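Local coordinates for alpha-1,6-mannanase (Bacteroides thetaiotaomicron, PDB 4V1S), which probably hydrolyses alpha-1,6-mannosidic linkages in mannan as a glycoside hydrolase of family GH76, at residues A[187-190]-A[195-198]. Sequence-based numbering, arbitrary orientation.
Sequences IYFQ and SLPV
The hydroxyl OH of Y188, whose ring meets V198 across this contact, is hydrogen-bonded to OD2 of D180, while K200 makes a cation-pi contact with the same ring. Both segments belong to the surface loop between helix 162-177 and strand 199-201 in the mostly helical six-hairpin fold of GH76, an (alpha/alpha)6 barrel. Backbone hydrogen bonds of I187 with N201 and of F189 with Q199 set the two limbs of the loop side by side in antiparallel sense; the closest CA atoms across the segments, those of Y188 and V198, are 7.4 Å apart, and beyond them the limbs diverge toward Q190 and S195. Across the gap the contact is small and made by side chains, burying 158 Å² in all. V198 has CG1 anti to its backbone N (chi1 179°), which brings this methyl obliquely against the tyrosine ring, 3.9 Å from CE1 of Y188 and 4.0 Å from CD1. F189 likewise extends its ring away from its own N (chi1 -174°) toward L196. Outside the two segments the F189 ring meets F141 edge-to-face and touches D143 of helix 142-159. A glycerol, probably from the crystallisation liquor, lies about 3 Å from the F189 side chain. Q190, its chain extended beyond CG, crosses L196 at about a right angle and also packs on F141. CD1 of L196 rests against the phenyl ring and the Q190 side chain where these two lie next to each other, 3.7 Å from both CD2 and CE2 of F189.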
ATOM      1  N   ILE A 187     -13.000  11.929  -1.512  1.00 11.48           N
ATOM      2  CA  ILE A 187     -13.046  11.023  -2.659  1.00 13.68           C
ATOM      3  C   ILE A 187     -13.905   9.808  -2.302  1.00 12.56           C
ATOM      4  O   ILE A 187     -13.732   9.197  -1.258  1.00 13.17           O
ATOM      5  CB  ILE A 187     -11.615  10.605  -3.073  1.00 12.32           C
ATOM      6  CG1 ILE A 187     -10.838  11.839  -3.523  1.00 14.00           C
ATOM      7  CG2 ILE A 187     -11.610   9.515  -4.174  1.00 11.87           C
ATOM      8  CD1 ILE A 187      -9.362  11.605  -3.777  1.00 16.19           C
ATOM      9  N   TYR A 188     -14.827   9.470  -3.211  1.00 13.12           N
ATOM     10  CA  TYR A 188     -15.687   8.327  -3.053  1.00 12.49           C
ATOM     11  C   TYR A 188     -14.885   7.047  -2.963  1.00 10.95           C
ATOM     12  O   TYR A 188     -13.817   6.933  -3.552  1.00 12.61           O
ATOM     13  CB  TYR A 188     -16.667   8.201  -4.227  1.00 12.81           C
ATOM     14  CG  TYR A 188     -17.563   9.380  -4.429  1.00 13.74           C
ATOM     15  CD1 TYR A 188     -18.731   9.544  -3.683  1.00 13.71           C
ATOM     16  CD2 TYR A 188     -17.233  10.341  -5.369  1.00 13.23           C
ATOM     17  CE1 TYR A 188     -19.537  10.649  -3.884  1.00 14.22           C
ATOM     18  CE2 TYR A 188     -18.038  11.440  -5.571  1.00 15.22           C
ATOM     19  CZ  TYR A 188     -19.180  11.582  -4.824  1.00 13.14           C
ATOM     20  OH  TYR A 188     -19.968  12.673  -5.032  1.00 14.54           O
ATOM     21  N   PHE A 189     -15.434   6.037  -2.286  1.00 11.43           N
ATOM     22  CA  PHE A 189     -14.798   4.749  -2.321  1.00 12.70           C
ATOM     23  C   PHE A 189     -14.705   4.183  -3.723  1.00 11.98           C
ATOM     24  O   PHE A 189     -13.657   3.703  -4.112  1.00 16.76           O
ATOM     25  CB  PHE A 189     -15.596   3.779  -1.444  1.00 12.58           C
ATOM     26  CG  PHE A 189     -14.970   2.418  -1.281  1.00 15.82           C
ATOM     27  CD1 PHE A 189     -13.649   2.287  -0.862  1.00 19.04           C
ATOM     28  CD2 PHE A 189     -15.686   1.265  -1.613  1.00 19.77           C
ATOM     29  CE1 PHE A 189     -13.071   1.040  -0.745  1.00 22.63           C
ATOM     30  CE2 PHE A 189     -15.111   0.001  -1.475  1.00 21.99           C
ATOM     31  CZ  PHE A 189     -13.797  -0.109  -1.052  1.00 23.46           C
ATOM     32  N   GLN A 190     -15.833   4.220  -4.447  1.00 11.49           N
ATOM     33  CA  GLN A 190     -15.924   3.522  -5.709  1.00 12.97           C
ATOM     34  C   GLN A 190     -16.804   4.224  -6.756  1.00 12.71           C
ATOM     35  O   GLN A 190     -17.577   5.156  -6.448  1.00 14.53           O
ATOM     36  CB  GLN A 190     -16.396   2.129  -5.500  1.00 13.66           C
ATOM     37  CG  GLN A 190     -17.860   2.023  -5.163  1.00 15.05           C
ATOM     38  CD  GLN A 190     -18.258   0.587  -4.879  1.00 19.87           C
ATOM     39  OE1 GLN A 190     -18.091  -0.323  -5.711  1.00 24.42           O
ATOM     40  NE2 GLN A 190     -18.776   0.375  -3.701  1.00 21.80           N
ATOM     41  N   SER A 195     -23.978  -2.342  -3.352  1.00 31.38           N
ATOM     42  CA  SER A 195     -24.424  -2.749  -2.023  1.00 39.10           C
ATOM     43  C   SER A 195     -23.973  -1.781  -0.920  1.00 35.67           C
ATOM     44  O   SER A 195     -24.638  -1.652   0.091  1.00 37.10           O
ATOM     45  CB  SER A 195     -23.961  -4.177  -1.712  1.00 40.12           C
ATOM     46  OG  SER A 195     -22.551  -4.286  -1.837  1.00 59.87           O
ATOM     47  N   LEU A 196     -22.848  -1.100  -1.113  1.00 27.50           N
ATOM     48  CA  LEU A 196     -22.353  -0.182  -0.090  1.00 23.17           C
ATOM     49  C   LEU A 196     -23.036   1.153  -0.181  1.00 25.22           C
ATOM     50  O   LEU A 196     -23.240   1.675  -1.284  1.00 24.82           O
ATOM     51  CB  LEU A 196     -20.862   0.079  -0.256  1.00 26.28           C
ATOM     52  CG  LEU A 196     -19.930  -1.062   0.119  1.00 33.16           C
ATOM     53  CD1 LEU A 196     -18.508  -0.610  -0.164  1.00 36.87           C
ATOM     54  CD2 LEU A 196     -20.076  -1.483   1.581  1.00 37.73           C
ATOM     55  N   PRO A 197     -23.341   1.747   0.980  1.00 24.97           N
ATOM     56  CA  PRO A 197     -23.870   3.107   0.903  1.00 26.61           C
ATOM     57  C   PRO A 197     -22.828   4.081   0.336  1.00 20.90           C
ATOM     58  O   PRO A 197     -21.621   3.901   0.551  1.00 24.20           O
ATOM     59  CB  PRO A 197     -24.223   3.448   2.362  1.00 31.29           C
ATOM     60  CG  PRO A 197     -23.500   2.461   3.205  1.00 35.48           C
ATOM     61  CD  PRO A 197     -23.155   1.274   2.367  1.00 28.12           C
ATOM     62  N   VAL A 198     -23.299   5.093  -0.377  1.00 20.53           N
ATOM     63  CA  VAL A 198     -22.409   6.079  -0.978  1.00 19.67           C
ATOM     64  C   VAL A 198     -21.617   6.759   0.157  1.00 19.21           C
ATOM     65  O   VAL A 198     -22.177   7.250   1.136  1.00 20.46           O
ATOM     66  CB  VAL A 198     -23.173   7.121  -1.822  1.00 20.85           C
ATOM     67  CG1 VAL A 198     -22.221   8.155  -2.417  1.00 22.42           C
ATOM     68  CG2 VAL A 198     -23.945   6.444  -2.942  1.00 22.74           C
TER